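Local coordinates for protein MlnE (Bacillus amyloliquefaciens subsp. plantarum, PDB 5D2E) that forms the N-terminal B-type ketoreductase of the macrolactin assembly line, binding NADP and probably reducing beta-keto groups of carrier-bound polyketide intermediates, at residues C207-F220 against C241-R253. Sequence-based numbering, arbitrary orientation.
Sequences CKAAELKSMFDEPF and CFTCYEPRHYYKR
With chi1 of E211 at 175° and of C244 at 176°, both side chains swing opposite their own backbone nitrogens, and the C244 sulfur comes to lie against the E211 carboxylate, SG to CD 3.6 Å. They belong to adjacent parallel strands, 207-214 and 242-245, in the Rossmann-like structural half of the ketoreductase, away from the NADP site. The strands run 15° apart, and five backbone hydrogen bonds zip them together from A209 N to C241 O through to K213 N and Y245 O. The bond from K213 N to Y245 O, 2.8 Å long, enters almost head-on to the carbonyl.

Side chains alternate between two faces. A209, E211, F242 and C244 share one, where the E211 carboxylate OE1 nears the F242 ring at its edge, while OE2 is bonded to N179 of the neighbouring strand 171-180. On the other face, A210 CB meets the edge of the Y245 ring at CE2, 3.6 Å away, and helix 222-233 packs on Y245 through V228 and F231, the Y245 hydroxyl being hydrogen-bonded to E232 of that helix.

Beyond the strand ends the two segments remain in contact. The type II turn M215-E218 lays its methionine sulfur beside E246, whose OE2 accepts a 2.6 Å hydrogen bond from Y251 OH on the antiparallel hairpin arm. P247 CG sits off-centre over the F220 ring, 4.3 Å from its centroid, a CH-pi contact. At the outer end, E218 OE2 forms a salt bridge with R248 NE at 3.3 Å, near the guanidinium plane.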
ATOM      1  N   CYS A 207       7.332  12.497   9.665  1.00 26.68           N
ATOM      2  CA  CYS A 207       7.349  11.050   9.700  1.00 29.14           C
ATOM      3  C   CYS A 207       8.278  10.500   8.646  1.00 34.30           C
ATOM      4  O   CYS A 207       8.183  10.850   7.467  1.00 31.92           O
ATOM      5  CB  CYS A 207       5.962  10.498   9.485  1.00 29.17           C
ATOM      6  SG  CYS A 207       4.743  10.864  10.734  1.00 30.84           S
ATOM      7  N   LYS A 208       9.184   9.629   9.057  1.00 32.45           N
ATOM      8  CA  LYS A 208      10.132   9.009   8.132  1.00 31.39           C
ATOM      9  C   LYS A 208      10.099   7.529   8.264  1.00 28.90           C
ATOM     10  O   LYS A 208       9.813   7.026   9.345  1.00 26.79           O
ATOM     11  CB  LYS A 208      11.529   9.529   8.421  1.00 38.02           C
ATOM     12  CG  LYS A 208      11.542  11.046   8.390  1.00 44.44           C
ATOM     13  CD  LYS A 208      12.898  11.704   8.196  1.00 57.09           C
ATOM     14  CE  LYS A 208      13.618  12.008   9.497  1.00 59.03           C
ATOM     15  NZ  LYS A 208      14.919  12.670   9.182  1.00 71.03           N
ATOM     16  N   ALA A 209      10.437   6.811   7.175  1.00 27.39           N
ATOM     17  CA  ALA A 209      10.423   5.341   7.171  1.00 26.27           C
ATOM     18  C   ALA A 209      11.731   4.832   6.588  1.00 28.99           C
ATOM     19  O   ALA A 209      12.265   5.437   5.664  1.00 29.30           O
ATOM     20  CB  ALA A 209       9.253   4.784   6.399  1.00 30.94           C
ATOM     21  N   ALA A 210      12.310   3.798   7.185  1.00 28.53           N
ATOM     22  CA  ALA A 210      13.623   3.325   6.735  1.00 25.91           C
ATOM     23  C   ALA A 210      13.637   1.770   6.798  1.00 26.90           C
ATOM     24  O   ALA A 210      13.301   1.183   7.819  1.00 26.95           O
ATOM     25  CB  ALA A 210      14.739   3.920   7.536  1.00 29.59           C
ATOM     26  N   GLU A 211      13.977   1.161   5.668  1.00 25.03           N
ATOM     27  CA  GLU A 211      14.148  -0.245   5.542  1.00 24.27           C
ATOM     28  C   GLU A 211      15.623  -0.538   5.841  1.00 26.48           C
ATOM     29  O   GLU A 211      16.567   0.175   5.370  1.00 24.77           O
ATOM     30  CB  GLU A 211      13.805  -0.705   4.121  1.00 24.95           C
ATOM     31  CG  GLU A 211      14.071  -2.175   3.881  1.00 26.99           C
ATOM     32  CD  GLU A 211      13.631  -2.671   2.502  1.00 29.80           C
ATOM     33  OE1 GLU A 211      12.651  -2.165   2.043  1.00 33.27           O
ATOM     34  OE2 GLU A 211      14.192  -3.606   1.936  1.00 30.51           O
ATOM     35  N   LEU A 212      15.814  -1.489   6.712  1.00 23.61           N
ATOM     36  CA  LEU A 212      17.164  -1.924   7.089  1.00 28.95           C
ATOM     37  C   LEU A 212      17.405  -3.270   6.409  1.00 25.52           C
ATOM     38  O   LEU A 212      17.033  -4.336   6.945  1.00 26.66           O
ATOM     39  CB  LEU A 212      17.313  -2.008   8.619  1.00 25.90           C
ATOM     40  CG  LEU A 212      16.904  -0.756   9.406  1.00 28.58           C
ATOM     41  CD1 LEU A 212      16.783  -1.049  10.880  1.00 31.49           C
ATOM     42  CD2 LEU A 212      17.865   0.374   9.163  1.00 30.39           C
ATOM     43  N   LYS A 213      18.005  -3.229   5.224  1.00 26.93           N
ATOM     44  CA  LYS A 213      18.169  -4.457   4.440  1.00 28.39           C
ATOM     45  C   LYS A 213      19.567  -5.058   4.593  1.00 26.01           C
ATOM     46  O   LYS A 213      20.547  -4.484   4.128  1.00 25.85           O
ATOM     47  CB  LYS A 213      17.882  -4.230   2.961  1.00 29.10           C
ATOM     48  CG  LYS A 213      17.900  -5.537   2.181  1.00 26.87           C
ATOM     49  CD  LYS A 213      17.245  -5.540   0.837  1.00 33.73           C
ATOM     50  CE  LYS A 213      17.780  -4.531  -0.103  1.00 35.23           C
ATOM     51  NZ  LYS A 213      16.865  -4.594  -1.334  1.00 35.43           N
ATOM     52  N   SER A 214      19.630  -6.191   5.257  1.00 25.83           N
ATOM     53  CA  SER A 214      20.831  -7.008   5.276  1.00 26.36           C
ATOM     54  C   SER A 214      21.067  -7.637   3.904  1.00 26.60           C
ATOM     55  O   SER A 214      20.171  -8.189   3.321  1.00 28.71           O
ATOM     56  CB  SER A 214      20.632  -8.139   6.252  1.00 28.99           C
ATOM     57  OG  SER A 214      20.679  -7.525   7.511  1.00 31.55           O
ATOM     58  N   MET A 215      22.295  -7.624   3.456  1.00 25.89           N
ATOM     59  CA  MET A 215      22.664  -8.303   2.226  1.00 28.60           C
ATOM     60  C   MET A 215      23.436  -9.607   2.552  1.00 30.18           C
ATOM     61  O   MET A 215      24.004  -9.739   3.657  1.00 31.03           O
ATOM     62  CB  MET A 215      23.538  -7.359   1.417  1.00 29.33           C
ATOM     63  CG  MET A 215      22.867  -6.039   1.025  1.00 31.28           C
ATOM     64  SD  MET A 215      21.344  -6.213   0.153  1.00 30.25           S
ATOM     65  CE  MET A 215      21.936  -6.498  -1.537  1.00 32.07           C
ATOM     66  N   PHE A 216      23.558 -10.523   1.615  1.00 29.08           N
ATOM     67  CA  PHE A 216      24.344 -11.744   1.880  1.00 36.12           C
ATOM     68  C   PHE A 216      25.792 -11.307   2.127  1.00 35.11           C
ATOM     69  O   PHE A 216      26.332 -10.415   1.464  1.00 37.70           O
ATOM     70  CB  PHE A 216      24.294 -12.728   0.715  1.00 37.15           C
ATOM     71  CG  PHE A 216      22.926 -13.232   0.395  1.00 39.63           C
ATOM     72  CD1 PHE A 216      22.073 -13.744   1.388  1.00 41.91           C
ATOM     73  CD2 PHE A 216      22.462 -13.213  -0.929  1.00 37.34           C
ATOM     74  CE1 PHE A 216      20.787 -14.180   1.063  1.00 43.43           C
ATOM     75  CE2 PHE A 216      21.205 -13.690  -1.248  1.00 35.74           C
ATOM     76  CZ  PHE A 216      20.365 -14.168  -0.255  1.00 41.13           C
ATOM     77  N   ASP A 217      26.427 -11.831   3.147  1.00 42.18           N
ATOM     78  CA  ASP A 217      27.770 -11.293   3.480  1.00 48.80           C
ATOM     79  C   ASP A 217      27.853  -9.800   3.836  1.00 47.69           C
ATOM     80  O   ASP A 217      28.929  -9.216   3.788  1.00 46.13           O
ATOM     81  CB  ASP A 217      28.736 -11.543   2.301  1.00 53.62           C
ATOM     82  CG  ASP A 217      28.845 -13.020   1.963  1.00 59.20           C
ATOM     83  OD1 ASP A 217      28.965 -13.843   2.915  1.00 56.10           O
ATOM     84  OD2 ASP A 217      28.778 -13.363   0.762  1.00 62.38           O
ATOM     85  N   GLU A 218      26.758  -9.157   4.202  1.00 37.89           N
ATOM     86  CA  GLU A 218      26.881  -7.761   4.637  1.00 38.84           C
ATOM     87  C   GLU A 218      25.661  -7.528   5.546  1.00 40.31           C
ATOM     88  O   GLU A 218      24.700  -6.835   5.142  1.00 34.62           O
ATOM     89  CB  GLU A 218      26.951  -6.886   3.395  1.00 44.65           C
ATOM     90  CG  GLU A 218      27.278  -5.438   3.607  1.00 50.66           C
ATOM     91  CD  GLU A 218      28.144  -4.860   2.508  1.00 56.02           C
ATOM     92  OE1 GLU A 218      27.689  -4.575   1.354  1.00 54.60           O
ATOM     93  OE2 GLU A 218      29.318  -4.639   2.828  1.00 79.97           O
ATOM     94  N   PRO A 219      25.668  -8.168   6.740  1.00 37.27           N
ATOM     95  CA  PRO A 219      24.555  -8.038   7.689  1.00 38.05           C
ATOM     96  C   PRO A 219      24.463  -6.655   8.282  1.00 32.28           C
ATOM     97  O   PRO A 219      25.441  -5.937   8.300  1.00 29.70           O
ATOM     98  CB  PRO A 219      24.870  -9.049   8.778  1.00 40.20           C
ATOM     99  CG  PRO A 219      26.359  -9.192   8.719  1.00 43.14           C
ATOM    100  CD  PRO A 219      26.727  -9.054   7.276  1.00 42.13           C
ATOM    101  N   PHE A 220      23.229  -6.232   8.591  1.00 31.18           N
ATOM    102  CA  PHE A 220      23.012  -5.043   9.401  1.00 33.61           C
ATOM    103  C   PHE A 220      23.293  -5.361  10.849  1.00 35.92           C
ATOM    104  O   PHE A 220      22.545  -6.018  11.485  1.00 45.84           O
ATOM    105  CB  PHE A 220      21.577  -4.560   9.334  1.00 37.03           C
ATOM    106  CG  PHE A 220      21.444  -3.294   8.631  1.00 31.24           C
ATOM    107  CD1 PHE A 220      21.644  -2.105   9.302  1.00 31.76           C
ATOM    108  CD2 PHE A 220      21.110  -3.259   7.321  1.00 30.72           C
ATOM    109  CE1 PHE A 220      21.591  -0.872   8.641  1.00 31.70           C
ATOM    110  CE2 PHE A 220      21.051  -2.036   6.657  1.00 29.19           C
ATOM    111  CZ  PHE A 220      21.300  -0.853   7.285  1.00 31.53           C
ATOM    112  N   CYS A 241       9.565  10.745   2.410  1.00 43.44           N
ATOM    113  CA  CYS A 241       9.303   9.790   3.525  1.00 50.84           C
ATOM    114  C   CYS A 241      10.342   8.658   3.684  1.00 44.83           C
ATOM    115  O   CYS A 241      10.764   8.398   4.775  1.00 41.41           O
ATOM    116  CB  CYS A 241       7.883   9.152   3.441  1.00 54.19           C
ATOM    117  SG  CYS A 241       7.356   8.203   4.921  1.00 52.58           S
ATOM    118  N   PHE A 242      10.713   7.980   2.594  1.00 38.86           N
ATOM    119  CA  PHE A 242      11.189   6.647   2.689  1.00 34.35           C
ATOM    120  C   PHE A 242      12.599   6.518   2.148  1.00 32.63           C
ATOM    121  O   PHE A 242      12.938   7.087   1.117  1.00 31.15           O
ATOM    122  CB  PHE A 242      10.189   5.673   1.973  1.00 33.41           C
ATOM    123  CG  PHE A 242      10.685   4.282   1.844  1.00 32.70           C
ATOM    124  CD1 PHE A 242      10.706   3.430   2.942  1.00 35.45           C
ATOM    125  CD2 PHE A 242      11.205   3.811   0.633  1.00 37.70           C
ATOM    126  CE1 PHE A 242      11.247   2.150   2.833  1.00 32.56           C
ATOM    127  CE2 PHE A 242      11.697   2.512   0.524  1.00 36.02           C
ATOM    128  CZ  PHE A 242      11.726   1.695   1.628  1.00 35.76           C
ATOM    129  N   THR A 243      13.412   5.707   2.832  1.00 30.30           N
ATOM    130  CA  THR A 243      14.740   5.330   2.332  1.00 27.91           C
ATOM    131  C   THR A 243      14.949   3.851   2.562  1.00 27.64           C
ATOM    132  O   THR A 243      14.602   3.327   3.641  1.00 27.54           O
ATOM    133  CB  THR A 243      15.822   6.129   3.046  1.00 29.48           C
ATOM    134  OG1 THR A 243      15.533   7.513   2.970  1.00 29.98           O
ATOM    135  CG2 THR A 243      17.180   5.915   2.470  1.00 29.11           C
ATOM    136  N   CYS A 244      15.569   3.165   1.597  1.00 25.37           N
ATOM    137  CA  CYS A 244      15.989   1.798   1.836  1.00 25.74           C
ATOM    138  C   CYS A 244      17.497   1.808   2.023  1.00 27.55           C
ATOM    139  O   CYS A 244      18.239   2.284   1.131  1.00 26.25           O
ATOM    140  CB  CYS A 244      15.605   0.913   0.686  1.00 27.97           C
ATOM    141  SG  CYS A 244      16.221  -0.800   0.888  1.00 33.36           S
ATOM    142  N   TYR A 245      17.935   1.330   3.191  1.00 24.67           N
ATOM    143  CA  TYR A 245      19.339   1.282   3.565  1.00 25.98           C
ATOM    144  C   TYR A 245      19.888  -0.100   3.471  1.00 27.37           C
ATOM    145  O   TYR A 245      19.278  -1.058   3.936  1.00 28.96           O
ATOM    146  CB  TYR A 245      19.507   1.745   5.018  1.00 25.41           C
ATOM    147  CG  TYR A 245      19.252   3.211   5.221  1.00 25.56           C
ATOM    148  CD1 TYR A 245      20.244   4.162   5.030  1.00 26.17           C
ATOM    149  CD2 TYR A 245      17.989   3.656   5.598  1.00 25.07           C
ATOM    150  CE1 TYR A 245      19.976   5.525   5.180  1.00 25.07           C
ATOM    151  CE2 TYR A 245      17.719   5.017   5.767  1.00 26.89           C
ATOM    152  CZ  TYR A 245      18.713   5.925   5.559  1.00 26.02           C
ATOM    153  OH  TYR A 245      18.413   7.212   5.758  1.00 28.36           O
ATOM    154  N   GLU A 246      21.012  -0.227   2.778  1.00 24.29           N
ATOM    155  CA  GLU A 246      21.860  -1.404   2.940  1.00 26.84           C
ATOM    156  C   GLU A 246      22.994  -0.907   3.812  1.00 25.71           C
ATOM    157  O   GLU A 246      23.163   0.298   3.971  1.00 29.25           O
ATOM    158  CB  GLU A 246      22.381  -1.869   1.566  1.00 25.02           C
ATOM    159  CG  GLU A 246      21.292  -2.447   0.686  1.00 26.73           C
ATOM    160  CD  GLU A 246      21.697  -2.725  -0.740  1.00 27.32           C
ATOM    161  OE1 GLU A 246      22.893  -2.667  -1.011  1.00 30.39           O
ATOM    162  OE2 GLU A 246      20.800  -3.037  -1.534  1.00 27.63           O
ATOM    163  N   PRO A 247      23.862  -1.810   4.277  1.00 29.51           N
ATOM    164  CA  PRO A 247      24.963  -1.308   5.108  1.00 33.68           C
ATOM    165  C   PRO A 247      25.924  -0.331   4.441  1.00 32.05           C
ATOM    166  O   PRO A 247      26.353   0.620   5.084  1.00 34.29           O
ATOM    167  CB  PRO A 247      25.649  -2.589   5.546  1.00 37.72           C
ATOM    168  CG  PRO A 247      24.530  -3.606   5.525  1.00 37.64           C
ATOM    169  CD  PRO A 247      23.808  -3.280   4.257  1.00 29.53           C
ATOM    170  N   ARG A 248      26.144  -0.448   3.133  1.00 30.29           N
ATOM    171  CA  ARG A 248      27.085   0.478   2.423  1.00 31.26           C
ATOM    172  C   ARG A 248      26.478   1.489   1.411  1.00 31.20           C
ATOM    173  O   ARG A 248      27.149   2.355   0.897  1.00 29.81           O
ATOM    174  CB  ARG A 248      28.155  -0.379   1.731  1.00 33.39           C
ATOM    175  CG  ARG A 248      29.034  -1.110   2.734  1.00 39.07           C
ATOM    176  CD  ARG A 248      30.289  -1.688   2.080  1.00 46.24           C
ATOM    177  NE  ARG A 248      31.190  -1.942   3.191  1.00 65.78           N
ATOM    178  CZ  ARG A 248      32.250  -1.200   3.547  1.00 62.30           C
ATOM    179  NH1 ARG A 248      32.678  -0.161   2.835  1.00 60.80           N
ATOM    180  NH2 ARG A 248      32.924  -1.561   4.619  1.00 70.13           N
ATOM    181  N   HIS A 249      25.195   1.344   1.140  1.00 29.05           N
ATOM    182  CA  HIS A 249      24.482   2.105   0.110  1.00 28.07           C
ATOM    183  C   HIS A 249      23.039   2.329   0.565  1.00 28.24           C
ATOM    184  O   HIS A 249      22.515   1.552   1.323  1.00 30.67           O
ATOM    185  CB  HIS A 249      24.433   1.336  -1.186  1.00 28.59           C
ATOM    186  CG  HIS A 249      25.775   1.093  -1.803  1.00 30.95           C
ATOM    187  ND1 HIS A 249      26.513  -0.050  -1.559  1.00 34.48           N
ATOM    188  CD2 HIS A 249      26.538   1.880  -2.599  1.00 32.82           C
ATOM    189  CE1 HIS A 249      27.658   0.035  -2.224  1.00 33.47           C
ATOM    190  NE2 HIS A 249      27.686   1.191  -2.866  1.00 33.13           N
ATOM    191  N   TYR A 250      22.417   3.397   0.082  1.00 29.39           N
ATOM    192  CA  TYR A 250      21.026   3.599   0.308  1.00 27.58           C
ATOM    193  C   TYR A 250      20.358   4.124  -0.953  1.00 27.39           C
ATOM    194  O   TYR A 250      21.011   4.674  -1.863  1.00 28.07           O
ATOM    195  CB  TYR A 250      20.768   4.495   1.512  1.00 28.21           C
ATOM    196  CG  TYR A 250      21.210   5.951   1.385  1.00 26.60           C
ATOM    197  CD1 TYR A 250      22.495   6.333   1.740  1.00 29.41           C
ATOM    198  CD2 TYR A 250      20.349   6.908   0.869  1.00 30.32           C
ATOM    199  CE1 TYR A 250      22.893   7.653   1.618  1.00 32.82           C
ATOM    200  CE2 TYR A 250      20.739   8.228   0.721  1.00 35.60           C
ATOM    201  CZ  TYR A 250      22.022   8.582   1.117  1.00 34.78           C
ATOM    202  OH  TYR A 250      22.416   9.878   0.995  1.00 41.12           O
ATOM    203  N   TYR A 251      19.052   3.953  -1.006  1.00 27.93           N
ATOM    204  CA  TYR A 251      18.315   4.420  -2.163  1.00 27.20           C
ATOM    205  C   TYR A 251      16.927   4.963  -1.823  1.00 30.18           C
ATOM    206  O   TYR A 251      16.261   4.533  -0.844  1.00 27.95           O
ATOM    207  CB  TYR A 251      18.330   3.382  -3.306  1.00 31.50           C
ATOM    208  CG  TYR A 251      18.405   1.957  -2.899  1.00 32.91           C
ATOM    209  CD1 TYR A 251      19.605   1.336  -2.576  1.00 33.25           C
ATOM    210  CD2 TYR A 251      17.234   1.187  -2.837  1.00 43.96           C
ATOM    211  CE1 TYR A 251      19.650   0.000  -2.133  1.00 35.54           C
ATOM    212  CE2 TYR A 251      17.243  -0.184  -2.404  1.00 41.81           C
ATOM    213  CZ  TYR A 251      18.452  -0.778  -2.044  1.00 38.19           C
ATOM    214  OH  TYR A 251      18.372  -2.116  -1.628  1.00 38.05           O
ATOM    215  N   LYS A 252      16.548   5.965  -2.611  1.00 31.93           N
ATOM    216  CA  LYS A 252      15.298   6.622  -2.506  1.00 34.04           C
ATOM    217  C   LYS A 252      14.569   6.559  -3.846  1.00 33.98           C
ATOM    218  O   LYS A 252      15.188   6.382  -4.886  1.00 30.63           O
ATOM    219  CB  LYS A 252      15.565   8.084  -2.199  1.00 40.35           C
ATOM    220  CG  LYS A 252      16.032   8.371  -0.789  1.00 45.03           C
ATOM    221  CD  LYS A 252      15.790   9.847  -0.513  1.00 52.88           C
ATOM    222  CE  LYS A 252      15.805  10.154   0.958  1.00 61.83           C
ATOM    223  NZ  LYS A 252      17.155   9.794   1.467  1.00 69.28           N
ATOM    224  N   ARG A 253      13.263   6.751  -3.794  1.00 32.73           N
ATOM    225  CA  ARG A 253      12.446   6.562  -4.963  1.00 35.60           C
ATOM    226  C   ARG A 253      11.440   7.697  -5.151  1.00 39.24           C
ATOM    227  O   ARG A 253      10.953   8.266  -4.170  1.00 35.29           O
ATOM    228  CB  ARG A 253      11.705   5.242  -4.950  1.00 35.50           C
ATOM    229  CG  ARG A 253      10.585   5.206  -3.945  1.00 42.65           C
ATOM    230  CD  ARG A 253       9.774   3.943  -3.993  1.00 45.08           C
ATOM    231  NE  ARG A 253       9.151   3.677  -2.702  1.00 49.42           N
ATOM    232  CZ  ARG A 253       8.747   2.476  -2.300  1.00 59.85           C
ATOM    233  NH1 ARG A 253       8.850   1.407  -3.097  1.00 67.25           N
ATOM    234  NH2 ARG A 253       8.259   2.334  -1.082  1.00 59.57           N
TER
HETATM  235  O   HOH W   1      13.980   7.936   5.251  1.00 34.64           O